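Local coordinates for putative immunoglobulin A1 protease (Bacteroides ovatus, PDB 3N6Z), which is of unconfirmed function but is a putative immunoglobulin A1 protease, probably a hydrolase, built as a long parallel beta-helix, at residues V133-A138 and G148-Y153; T56-M61 and A77-A82; A316-S321 and G329-A334; A269-L274 and E335-I340; G155-G160 and R226-G231. All coordinates share one frame; numbering follows the deposited sequence. Where two conformers were deposited one is given.

From the N terminus, contact 2 closes first, returning the chain over a 15-residue loop so that helix 55-58 meets strand 79-80 at one end of the parallel beta-helix. Contact 1 follows with a shorter loop and joins two walls of one coil through its interior. Contact 5 spans 65 residues and brings loop 155-160 against the end of strand 224-227; it touches contact 1 where Tyr153 lies beside Arg226. Contact 4 closes another long loop, setting helix 334-344 on strand 268-270, and contact 3 is nested inside it. No loops cross. Contacts 1 to 4 all reach the sheet that runs from strand 79-80 to strand 330-332.

Contact 1: residues V133-A138 and G148-Y153; sequences VGFVNA and GIITGY
Phe135 and Ile149 meet in the interior of a parallel beta-helix, where the CG2 methyl of Ile149 lies 3.8 Å from Phe135 CB. The same methyl of Ile149 is 3.6 Å from Ala138 CB, so one branch of the isoleucine serves both inward-facing residues on either side of the corner at Asn137. Ile149 CD1 also reaches the Ala138 methyl, which is therefore touched by both methyls of the isoleucine. Further round the aromatic ring, Ile150 CG1 approaches Phe135 CE1 to 3.7 Å, and its CD1 follows close behind. Both isoleucines meet the ring obliquely. Phe135 sends its ring inward with CG anti to its own carbonyl carbon (chi1 -72°), which brings CD1 and CE1 beside Ile150 while CB stays with Ile149. An alanine in place of Phe135 would probably open a gap beside Ile150 and leave Phe122 without its edge-to-face partner.

A second shell surrounds these side chains. Phe122 meets the Phe135 ring edge-to-face, Ile109 packs on it from the preceding coil, and Ile149 and Ile150 both rest on Thr173 of the next. Backbone hydrogen bonds to strands 107-110 and 172-174 fix strand 133-136 between its parallel neighbours, in the manner of stacked beta-helix coils. Beyond Ile150 the chain turns again at Gly152 into another wall. There the Thr151 hydroxyl bridges the corner: Thr151 OG1 donates to Tyr153 O at 2.8 Å, approaching from 50° out of the carbonyl plane.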
# COMPACT_ATOMS: atom_id res chain seq x y z
N VAL A 133 4.64 -7.84 7.12
CA VAL A 133 5.32 -8.36 5.94
C VAL A 133 5.98 -7.23 5.15
O VAL A 133 5.42 -6.14 5.03
CB VAL A 133 4.37 -9.21 5.04
CG1 VAL A 133 3.28 -8.35 4.37
CG2 VAL A 133 5.15 -10.01 4.00
N GLY A 134 7.14 -7.52 4.57
CA GLY A 134 7.76 -6.66 3.58
C GLY A 134 7.77 -7.30 2.23
O GLY A 134 7.93 -8.52 2.11
N PHE A 135 7.56 -6.48 1.20
CA PHE A 135 7.74 -6.89 -0.19
C PHE A 135 9.00 -6.23 -0.73
O PHE A 135 9.08 -5.00 -0.79
CB PHE A 135 6.54 -6.50 -1.07
CG PHE A 135 5.32 -7.32 -0.81
CD1 PHE A 135 4.52 -7.06 0.29
CD2 PHE A 135 4.96 -8.33 -1.69
CE1 PHE A 135 3.38 -7.81 0.51
CE2 PHE A 135 3.84 -9.09 -1.45
CZ PHE A 135 3.04 -8.84 -0.37
N VAL A 136 10.01 -7.02 -1.07
CA VAL A 136 11.28 -6.51 -1.58
C VAL A 136 11.38 -6.76 -3.08
O VAL A 136 11.19 -7.88 -3.55
CB VAL A 136 12.47 -7.17 -0.84
CG1 VAL A 136 13.81 -6.82 -1.52
CG2 VAL A 136 12.45 -6.81 0.65
N ASN A 137 11.65 -5.69 -3.83
CA ASN A 137 11.79 -5.78 -5.30
C ASN A 137 10.57 -6.39 -5.97
O ASN A 137 10.66 -7.28 -6.82
CB ASN A 137 13.04 -6.57 -5.74
CG ASN A 137 13.30 -6.44 -7.24
OD1 ASN A 137 13.21 -5.34 -7.80
ND2 ASN A 137 13.53 -7.57 -7.92
N ALA A 138 9.39 -5.92 -5.55
CA ALA A 138 8.16 -6.27 -6.22
C ALA A 138 8.04 -5.48 -7.51
O ALA A 138 8.55 -4.37 -7.64
CB ALA A 138 6.95 -5.98 -5.31
N GLY A 148 -1.64 -1.06 -6.31
CA GLY A 148 -0.48 -0.97 -5.46
C GLY A 148 0.14 -2.34 -5.30
O GLY A 148 -0.42 -3.33 -5.74
N ILE A 149 1.33 -2.41 -4.69
CA ILE A 149 2.02 -3.71 -4.57
C ILE A 149 1.24 -4.68 -3.72
O ILE A 149 1.04 -5.82 -4.10
CB ILE A 149 3.48 -3.54 -4.05
CG1 ILE A 149 4.35 -3.03 -5.20
CG2 ILE A 149 4.06 -4.85 -3.48
CD1 ILE A 149 5.66 -2.34 -4.77
N ILE A 150 0.81 -4.25 -2.53
CA ILE A 150 0.12 -5.16 -1.63
C ILE A 150 -1.32 -5.43 -2.08
O ILE A 150 -1.77 -6.58 -2.07
CB ILE A 150 0.20 -4.68 -0.16
CG1 ILE A 150 1.68 -4.48 0.25
CG2 ILE A 150 -0.52 -5.68 0.78
CD1 ILE A 150 1.98 -4.27 1.75
N THR A 151 -2.02 -4.40 -2.53
CA THR A 151 -3.40 -4.59 -2.98
C THR A 151 -3.83 -3.51 -3.93
O THR A 151 -3.26 -2.40 -3.94
CB THR A 151 -4.35 -4.70 -1.77
OG1 THR A 151 -5.60 -5.26 -2.16
CG2 THR A 151 -4.54 -3.32 -1.10
N GLY A 152 -4.85 -3.81 -4.71
CA GLY A 152 -5.53 -2.81 -5.54
C GLY A 152 -6.42 -1.96 -4.67
O GLY A 152 -6.11 -0.78 -4.48
N TYR A 153 -7.47 -2.54 -4.11
CA TYR A 153 -8.30 -1.92 -3.08
C TYR A 153 -7.93 -2.45 -1.72
O TYR A 153 -7.78 -3.67 -1.53
CB TYR A 153 -9.80 -2.20 -3.30
CG TYR A 153 -10.47 -1.20 -4.17
CD1 TYR A 153 -10.22 -1.13 -5.53
CD2 TYR A 153 -11.31 -0.25 -3.60
CE1 TYR A 153 -10.84 -0.14 -6.32
CE2 TYR A 153 -11.94 0.70 -4.35
CZ TYR A 153 -11.71 0.78 -5.69
OH TYR A 153 -12.33 1.79 -6.39

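Contact 2: residues T56-M61 and A77-A82; sequences TQIRNM and ADIDMA
Ile58 carries this contact, its CB directed from the short helix 55-58 toward Ile79 and Met81. At CB the side chain divides. The CG2 branch of Ile58 meets the tip of Met81, a selenomethionine here, with 3.9 Å to the terminal CE and 4.1 Å to SE; the two side chains lie roughly perpendicular. The other branch of Ile58 runs through CG1 to CD1, which ends 4.1 Å from Ile79 CG2. With chi1 at -143°, well off a staggered value, the forked chain can spread its two arms over both partners, probably at some torsional cost.

Strand 79-80 is the outermost strand of its sheet in the parallel beta-helix, and Ile58 packs at this N-terminal end of the sheet, probably helping to cover the core there. Ile52 touches Ile58 and Ile79, and Ile109 of the next coil packs on Ile58 and Met81. The bend of Met81 at chi3 (73°) sets CE as well as SE beside Ile58 CG2. A type I turn runs from Ile58 to Met61. On the other segment Asp80 faces the outside and forms an Asx turn, Asp80 OD1 accepting from Ala82 N at 2.9 Å and also binding Asn111.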
# COMPACT_ATOMS: atom_id res chain seq x y z
N THR A 56 6.14 -22.16 -3.54
CA THR A 56 5.16 -23.11 -4.06
C THR A 56 3.93 -23.08 -3.13
O THR A 56 2.78 -23.05 -3.58
CB THR A 56 5.72 -24.50 -4.13
OG1 THR A 56 6.89 -24.50 -4.95
CG2 THR A 56 4.69 -25.48 -4.71
N GLN A 57 4.20 -23.05 -1.83
CA GLN A 57 3.12 -22.91 -0.85
C GLN A 57 2.38 -21.57 -0.97
O GLN A 57 1.15 -21.51 -0.82
CB GLN A 57 3.64 -23.18 0.57
CG GLN A 57 4.09 -24.63 0.79
CD GLN A 57 4.63 -24.91 2.16
OE1 GLN A 57 4.70 -24.04 2.99
NE2 GLN A 57 5.08 -26.13 2.39
N ILE A 58 3.09 -20.48 -1.21
CA ILE A 58 2.41 -19.22 -1.37
C ILE A 58 1.47 -19.24 -2.58
O ILE A 58 0.39 -18.61 -2.56
CB ILE A 58 3.38 -17.99 -1.37
CG1 ILE A 58 2.74 -16.79 -0.65
CG2 ILE A 58 3.83 -17.61 -2.74
CD1 ILE A 58 3.74 -15.67 -0.33
N ARG A 59 1.83 -20.00 -3.61
CA ARG A 59 0.98 -20.19 -4.78
C ARG A 59 -0.23 -21.09 -4.51
O ARG A 59 -1.14 -21.12 -5.32
CB ARG A 59 1.81 -20.69 -5.96
CG ARG A 59 2.77 -19.60 -6.45
CD ARG A 59 3.90 -20.14 -7.30
NE ARG A 59 3.35 -20.76 -8.50
CZ ARG A 59 3.52 -22.05 -8.82
NH1 ARG A 59 4.33 -22.86 -8.11
NH2 ARG A 59 2.92 -22.53 -9.89
N ASN A 60 -0.28 -21.76 -3.38
CA ASN A 60 -1.45 -22.55 -2.98
C ASN A 60 -2.51 -21.75 -2.23
O ASN A 60 -3.60 -22.25 -1.99
CB ASN A 60 -1.06 -23.80 -2.15
CG ASN A 60 -0.27 -24.82 -2.96
OD1 ASN A 60 -0.46 -24.94 -4.19
ND2 ASN A 60 0.63 -25.56 -2.29
N MSE A 61 -2.21 -20.48 -1.88
CA MSE A 61 -3.18 -19.67 -1.14
C MSE A 61 -4.52 -19.62 -1.89
O MSE A 61 -5.58 -19.72 -1.28
CB MSE A 61 -2.68 -18.25 -0.91
CG MSE A 61 -1.48 -18.16 -0.00
SE MSE A 61 -0.83 -16.35 0.17
CE MSE A 61 -2.37 -15.61 1.12
N ALA A 77 8.80 -18.24 7.01
CA ALA A 77 10.12 -17.98 6.41
C ALA A 77 9.96 -16.83 5.43
O ALA A 77 8.85 -16.52 4.98
CB ALA A 77 10.62 -19.23 5.66
N ASP A 78 11.08 -16.23 5.03
CA ASP A 78 11.08 -15.34 3.87
C ASP A 78 10.73 -16.18 2.64
O ASP A 78 11.06 -17.36 2.58
CB ASP A 78 12.45 -14.69 3.63
CG ASP A 78 12.88 -13.70 4.71
OD1 ASP A 78 12.03 -13.26 5.53
OD2 ASP A 78 14.07 -13.38 4.72
N ILE A 79 10.06 -15.55 1.69
CA ILE A 79 9.57 -16.22 0.49
C ILE A 79 10.14 -15.50 -0.72
O ILE A 79 9.91 -14.31 -0.91
CB ILE A 79 8.04 -16.23 0.40
CG1 ILE A 79 7.44 -16.77 1.70
CG2 ILE A 79 7.59 -17.03 -0.88
CD1 ILE A 79 7.72 -18.25 2.01
N ASP A 80 10.89 -16.20 -1.54
CA ASP A 80 11.43 -15.59 -2.77
C ASP A 80 10.62 -16.15 -3.94
O ASP A 80 10.68 -17.35 -4.23
CB ASP A 80 12.92 -15.88 -2.92
CG ASP A 80 13.55 -15.11 -4.06
OD1 ASP A 80 12.84 -14.77 -5.03
OD2 ASP A 80 14.79 -14.89 -4.01
N MSE A 81 9.88 -15.24 -4.59
CA MSE A 81 8.98 -15.57 -5.69
C MSE A 81 9.63 -15.46 -7.07
O MSE A 81 8.93 -15.46 -8.10
CB MSE A 81 7.72 -14.73 -5.59
CG MSE A 81 6.87 -15.08 -4.36
SE MSE A 81 5.22 -14.07 -4.24
CE MSE A 81 4.29 -15.02 -5.68
N ALA A 82 10.96 -15.43 -7.13
CA ALA A 82 11.66 -15.42 -8.42
C ALA A 82 11.21 -16.59 -9.27
O ALA A 82 11.05 -17.70 -8.78
CB ALA A 82 13.16 -15.43 -8.22

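Contact 3: residues A316-S321 and G329-A334; sequences ASDESS and GVAKSA
Gly329 opens its segment with a positive phi and gives its carbonyl to the facing loop: Glu319 N donates to Gly329 O at 3.0 Å, from 52° out of the carbonyl plane. Asp318 CA adds a CA-H...O contact to Gly329 O at 3.4 Å, and Arg285 also hydrogen-bonds this oxygen. Glu319 turns its carboxylate to the backbone N of His328.

Val330 follows with its two methyls divided, CG2 lying 3.7 Å from Glu319 O and CG1 beside the carboxylate of Asp318. Ala331 N donates an almost straight bond to Asp318 OD1 (2.9 Å, 167° at the hydrogen), from above the carboxylate plane. Asp318 CG, anti to its own carbonyl carbon (chi1 -71°), puts the carboxylate there. OD1 also forms a salt bridge with Arg285, which probably steadies its negative charge. A water joins Asp318 OD2 to Ala331 O, each bond 2.7 Å long, so one carboxylate serves both polar backbone atoms of Ala331.

Ser333 follows the strand at the N-cap position of helix 334-344, its N binding Glu336 OE1 in a capping box. Val330 and Lys332 pair through their backbones with Cys299, Ala301 and Glu303, so the loop meets the outermost strand, 330-332, of a parallel beta-helix sheet.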
# COMPACT_ATOMS: atom_id res chain seq x y z
N ALA A 316 7.07 24.54 -2.60
CA ALA A 316 5.93 24.32 -1.72
C ALA A 316 6.13 25.05 -0.41
O ALA A 316 7.21 25.02 0.18
CB ALA A 316 5.79 22.80 -1.46
N SER A 317 5.05 25.64 0.08
CA SER A 317 5.05 26.37 1.35
C SER A 317 4.57 25.47 2.48
O SER A 317 3.69 24.65 2.29
CB SER A 317 4.15 27.59 1.26
OG SER A 317 4.62 28.50 0.28
N ASP A 318 5.13 25.66 3.67
CA ASP A 318 4.69 24.92 4.84
C ASP A 318 3.24 25.22 5.22
O ASP A 318 2.80 26.37 5.21
CB ASP A 318 5.57 25.22 6.06
CG ASP A 318 6.97 24.66 5.99
OD1 ASP A 318 7.28 23.80 5.13
OD2 ASP A 318 7.78 25.09 6.86
N GLU A 319 2.50 24.18 5.58
CA GLU A 319 1.13 24.30 6.06
C GLU A 319 0.79 23.05 6.84
O GLU A 319 1.37 21.99 6.63
CB GLU A 319 0.17 24.54 4.89
CG GLU A 319 0.32 23.46 3.79
CD GLU A 319 -0.57 23.66 2.58
OE1 GLU A 319 -1.23 24.70 2.45
OE2 GLU A 319 -0.57 22.75 1.72
N SER A 320 -0.15 23.17 7.76
CA SER A 320 -0.60 22.05 8.60
C SER A 320 -2.07 21.65 8.35
O SER A 320 -2.54 20.65 8.89
CB SER A 320 -0.38 22.35 10.08
OG SER A 320 -1.10 23.49 10.45
N SER A 321 -2.76 22.45 7.52
CA SER A 321 -4.06 22.08 7.00
C SER A 321 -4.07 22.51 5.54
O SER A 321 -3.19 23.25 5.09
CB SER A 321 -5.20 22.74 7.78
OG SER A 321 -5.04 24.14 7.78
N GLY A 329 2.13 19.85 4.01
CA GLY A 329 2.78 19.59 5.28
C GLY A 329 3.92 20.58 5.58
O GLY A 329 3.98 21.64 4.98
N VAL A 330 4.78 20.21 6.52
CA VAL A 330 5.85 21.06 7.02
C VAL A 330 7.21 20.45 6.70
O VAL A 330 7.45 19.29 7.00
CB VAL A 330 5.69 21.26 8.54
CG1 VAL A 330 6.92 21.99 9.14
CG2 VAL A 330 4.35 22.00 8.84
N ALA A 331 8.10 21.24 6.12
CA ALA A 331 9.42 20.76 5.78
C ALA A 331 10.29 20.44 7.01
O ALA A 331 10.27 21.17 8.01
CB ALA A 331 10.13 21.75 4.86
N LYS A 332 11.07 19.38 6.89
CA LYS A 332 12.04 18.95 7.88
C LYS A 332 13.34 18.50 7.20
O LYS A 332 13.32 18.04 6.06
CB LYS A 332 11.50 17.79 8.72
CG LYS A 332 10.29 18.17 9.59
CD LYS A 332 10.77 19.04 10.77
CE LYS A 332 9.67 19.83 11.45
NZ LYS A 332 10.22 20.53 12.65
N SER A 333 14.45 18.57 7.93
CA SER A 333 15.71 18.02 7.46
C SER A 333 15.66 16.49 7.50
O SER A 333 14.87 15.92 8.24
CB SER A 333 16.90 18.51 8.28
OG SER A 333 16.84 17.99 9.59
N ALA A 334 16.60 15.86 6.81
CA ALA A 334 16.75 14.40 6.88
C ALA A 334 16.97 13.95 8.32
O ALA A 334 16.40 12.94 8.74
CB ALA A 334 17.91 13.92 5.96
O HOH W 1 9.92 23.81 7.96

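Contact 4: residues A269-L274 and E335-I340; sequences AAWSNL and EELGNI
Leu337 lays its CD1 methyl over one face of the Trp271 indole, 3.6 Å from CE3 and 3.9 Å from the centroid of the six-membered ring. The methyl stands 21° off the ring normal, a CH-pi contact displaced toward the rim. Leu337 CB continues along the ring to within 3.8 Å of Trp271 CZ3, the two side chains running antiparallel alongside each other. The second methyl of Leu337, CD2, turns to Ala269 CB at 3.9 Å, so the leucine fills the angle between the alanine and the indole.

Trp271 swings its ring out from the end of strand 268-270 with CG roughly anti to the backbone N (chi1 -152°), which places the indole against helix 334-344. Ala269 faces the helix too, whereas Ala270 between them turns to the other side of the sheet and touches Ile286. The helix thus lies on the outer surface of this wall of the parallel beta-helix. Leu337 also packs on Tyr300 and Cys302 of the adjacent strand. Ala334 and Ile341 of the helix touch the indole, and the Tyr356 ring meets it with the planes at about 60°.

No hydrogen bond joins the two segments. Across them the contact is apolar, including one CH-pi contact, so the seating of the helix here probably depends on shape fit.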
# COMPACT_ATOMS: atom_id res chain seq x y z
N ALA A 269 5.11 11.23 6.70
CA ALA A 269 6.14 12.04 6.06
C ALA A 269 6.36 11.67 4.59
O ALA A 269 6.38 10.47 4.22
CB ALA A 269 7.48 11.90 6.82
N ALA A 270 6.58 12.69 3.77
CA ALA A 270 6.92 12.52 2.36
C ALA A 270 8.42 12.69 2.19
O ALA A 270 8.98 13.72 2.60
CB ALA A 270 6.15 13.55 1.49
N TRP A 271 9.04 11.72 1.55
CA TRP A 271 10.47 11.76 1.27
C TRP A 271 10.75 11.32 -0.15
O TRP A 271 11.87 10.90 -0.48
CB TRP A 271 11.22 10.95 2.33
CG TRP A 271 12.61 11.32 2.63
CD1 TRP A 271 13.52 11.94 1.82
CD2 TRP A 271 13.30 11.03 3.85
NE1 TRP A 271 14.71 12.10 2.49
CE2 TRP A 271 14.61 11.55 3.73
CE3 TRP A 271 12.93 10.41 5.04
CZ2 TRP A 271 15.57 11.42 4.76
CZ3 TRP A 271 13.86 10.29 6.06
CH2 TRP A 271 15.17 10.79 5.91
N SER A 272 9.77 11.50 -1.04
CA SER A 272 9.85 11.14 -2.45
C SER A 272 9.96 12.38 -3.33
O SER A 272 9.31 13.39 -3.08
CB SER A 272 8.59 10.38 -2.87
OG SER A 272 8.45 9.19 -2.15
N ASN A 273 10.70 12.28 -4.44
CA ASN A 273 10.59 13.24 -5.52
C ASN A 273 9.27 13.01 -6.27
O ASN A 273 8.88 11.85 -6.50
CB ASN A 273 11.76 13.10 -6.48
CG ASN A 273 13.09 13.42 -5.83
OD1 ASN A 273 13.17 14.33 -5.00
ND2 ASN A 273 14.15 12.70 -6.21
N LEU A 274 8.58 14.10 -6.61
CA LEU A 274 7.20 14.07 -7.10
C LEU A 274 7.13 14.81 -8.42
O LEU A 274 7.56 15.98 -8.51
CB LEU A 274 6.26 14.73 -6.10
CG LEU A 274 6.34 14.29 -4.64
CD1 LEU A 274 5.33 15.07 -3.80
CD2 LEU A 274 6.04 12.79 -4.52
N GLU A 335 17.82 14.67 9.07
CA GLU A 335 18.13 14.28 10.44
C GLU A 335 16.88 14.38 11.31
O GLU A 335 16.57 13.47 12.10
CB GLU A 335 19.26 15.13 11.03
CG GLU A 335 19.66 14.70 12.46
CD GLU A 335 20.62 15.68 13.15
OE1 GLU A 335 21.17 16.60 12.49
OE2 GLU A 335 20.81 15.54 14.39
N GLU A 336 16.15 15.49 11.16
CA GLU A 336 14.89 15.65 11.89
C GLU A 336 13.89 14.56 11.57
O GLU A 336 13.23 14.04 12.47
CB GLU A 336 14.29 17.03 11.63
CG GLU A 336 15.15 18.15 12.26
CD GLU A 336 14.95 19.54 11.67
OE1 GLU A 336 14.20 19.72 10.67
OE2 GLU A 336 15.59 20.48 12.21
N LEU A 337 13.74 14.26 10.29
CA LEU A 337 12.78 13.21 9.88
C LEU A 337 13.13 11.85 10.42
O LEU A 337 12.25 11.10 10.83
CB LEU A 337 12.69 13.09 8.37
CG LEU A 337 11.83 14.05 7.64
CD1 LEU A 337 11.83 13.70 6.15
CD2 LEU A 337 10.37 14.08 8.20
N GLY A 338 14.42 11.53 10.47
CA GLY A 338 14.84 10.26 11.07
C GLY A 338 14.38 10.15 12.51
O GLY A 338 13.89 9.10 12.91
N ASN A 339 14.57 11.22 13.29
CA ASN A 339 14.08 11.31 14.68
C ASN A 339 12.61 11.13 14.77
O ASN A 339 12.09 10.39 15.60
CB ASN A 339 14.34 12.72 15.31
CG ASN A 339 15.79 12.98 15.66
OD1 ASN A 339 16.63 12.07 15.68
ND2 ASN A 339 16.10 14.25 15.92
N ILE A 340 11.90 11.87 13.92
CA ILE A 340 10.45 11.88 13.95
C ILE A 340 9.88 10.48 13.66
O ILE A 340 9.00 9.98 14.38
CB ILE A 340 9.88 12.94 12.95
CG1 ILE A 340 10.19 14.37 13.46
CG2 ILE A 340 8.39 12.75 12.72
CD1 ILE A 340 9.98 15.43 12.39

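Contact 5: residues G155-G160 and R226-G231; sequences GLKDKG and RKVGVG. With SO4 (sulfate ion), chain C.
Lys157 presses its aliphatic chain against Val228 and Gly229, the tight part of a small contact between loop 155-160 and the end of strand 224-227. Lys157 CD lies 4.0 Å from Val228 CB and 3.9 Å from Gly229 N, while CB rests near Val228 CG2. The lysine chain leaves anti to the backbone N (chi1 -172°) and bends at chi3, running across the valine. Gly229 has a positive phi, and a CB on it would probably be crowded against Lys157 CG. Its buried N has no partner in the model.

The solvent side is looser. Here the exposed Asp158 reaches the other segment through a water, which lies 2.7 Å from Asp158 OD1 and accepts from Val230 N.

Beyond the contact with the loop, Arg226 extends past Val228, whose CG1 methyl sits over the rim of one guanidinium face. At the guanidinium edge lies a sulfate, probably from the crystallisation liquor: Arg226 NH1 donates to sulfate O4 at 2.8 Å and Arg226 NH2 to sulfate O3 at 3.0 Å. NH2 also forms a salt bridge with Asp258, which orients the group. An alanine at Arg226 is likely to cost the sulfate both of these bonds and to leave Asp258 without its charge mate.

Lys227 NZ grips Val228 O and Gly231 O, both at 2.8 Å, together with Asp262 O, and so pins the turn after the strand. At this edge of the beta-helix, lysine carbons pack on Val228 and Gly229 and a guanidinium offers paired N-H donors, which suggests that the surface can accept an anion.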
# COMPACT_ATOMS: atom_id res chain seq x y z
N GLY A 155 -9.87 -2.59 1.55
CA GLY A 155 -11.26 -2.48 1.89
C GLY A 155 -12.14 -2.22 0.67
O GLY A 155 -11.67 -1.86 -0.40
N LEU A 156 -13.44 -2.40 0.88
CA LEU A 156 -14.45 -2.02 -0.11
C LEU A 156 -15.27 -0.87 0.44
O LEU A 156 -15.39 -0.69 1.65
CB LEU A 156 -15.36 -3.21 -0.42
CG LEU A 156 -14.69 -4.34 -1.20
CD1 LEU A 156 -15.58 -5.58 -1.23
CD2 LEU A 156 -14.32 -3.84 -2.59
N LYS A 157 -15.82 -0.07 -0.45
CA LYS A 157 -16.48 1.18 -0.05
C LYS A 157 -17.94 0.92 0.38
O LYS A 157 -18.71 0.30 -0.36
CB LYS A 157 -16.50 2.16 -1.21
CG LYS A 157 -16.99 3.55 -0.84
CD LYS A 157 -17.09 4.44 -2.06
CE LYS A 157 -18.32 4.11 -2.89
NZ LYS A 157 -18.48 5.00 -4.08
N ASP A 158 -18.31 1.44 1.56
CA ASP A 158 -19.73 1.57 1.95
C ASP A 158 -20.50 0.24 1.83
O ASP A 158 -21.58 0.19 1.22
CB ASP A 158 -20.42 2.64 1.08
CG ASP A 158 -19.92 4.05 1.34
OD1 ASP A 158 -19.54 4.32 2.47
OD2 ASP A 158 -19.96 4.87 0.39
N LYS A 159 -19.94 -0.80 2.40
CA LYS A 159 -20.63 -2.06 2.52
C LYS A 159 -21.40 -2.08 3.85
O LYS A 159 -21.20 -1.25 4.74
CB LYS A 159 -19.66 -3.23 2.36
CG LYS A 159 -18.87 -3.19 1.03
CD LYS A 159 -19.79 -3.10 -0.20
CE LYS A 159 -19.07 -3.29 -1.51
NZ LYS A 159 -20.05 -3.35 -2.65
N GLY A 160 -22.29 -3.04 3.96
CA GLY A 160 -23.11 -3.17 5.16
C GLY A 160 -22.44 -3.99 6.24
O GLY A 160 -22.93 -4.08 7.34
N ARG A 226 -5.47 6.68 -4.19
CA ARG A 226 -6.80 7.26 -4.13
C ARG A 226 -7.47 6.85 -2.82
O ARG A 226 -7.27 5.74 -2.34
CB ARG A 226 -7.58 6.76 -5.35
CG ARG A 226 -9.02 7.21 -5.48
CD ARG A 226 -9.66 6.46 -6.64
NE ARG A 226 -11.06 6.87 -6.81
CZ ARG A 226 -11.96 6.17 -7.47
NH1 ARG A 226 -11.62 5.06 -8.13
NH2 ARG A 226 -13.23 6.60 -7.50
N LYS A 227 -8.31 7.73 -2.30
CA LYS A 227 -9.17 7.48 -1.14
C LYS A 227 -10.63 7.64 -1.52
O LYS A 227 -11.03 8.70 -2.05
CB LYS A 227 -8.82 8.49 -0.04
CG LYS A 227 -9.71 8.39 1.19
CD LYS A 227 -9.56 7.08 1.96
CE LYS A 227 -10.39 7.03 3.24
NZ LYS A 227 -11.85 7.24 3.04
N VAL A 228 -11.42 6.62 -1.20
CA VAL A 228 -12.86 6.61 -1.41
C VAL A 228 -13.61 6.45 -0.10
O VAL A 228 -13.07 5.91 0.88
CB VAL A 228 -13.30 5.54 -2.44
CG1 VAL A 228 -12.56 5.79 -3.79
CG2 VAL A 228 -13.10 4.13 -1.94
N GLY A 229 -14.86 6.91 -0.10
CA GLY A 229 -15.71 6.87 1.07
C GLY A 229 -15.35 7.85 2.19
O GLY A 229 -14.28 8.48 2.20
N VAL A 230 -16.26 7.94 3.16
CA VAL A 230 -16.08 8.72 4.36
C VAL A 230 -15.60 7.80 5.48
O VAL A 230 -16.18 6.73 5.70
CB VAL A 230 -17.41 9.47 4.76
CG1 VAL A 230 -17.31 10.11 6.12
CG2 VAL A 230 -17.73 10.54 3.71
N GLY A 231 -14.57 8.26 6.19
CA GLY A 231 -13.91 7.49 7.24
C GLY A 231 -12.69 6.77 6.69
O GLY A 231 -12.66 6.37 5.52
S SO4 C . -15.19 4.15 -9.37
O1 SO4 C . -15.79 2.82 -9.45
O2 SO4 C . -15.73 5.03 -10.40
O3 SO4 C . -15.48 4.72 -8.06
O4 SO4 C . -13.76 3.99 -9.59
O HOH W 2 -18.93 6.98 2.64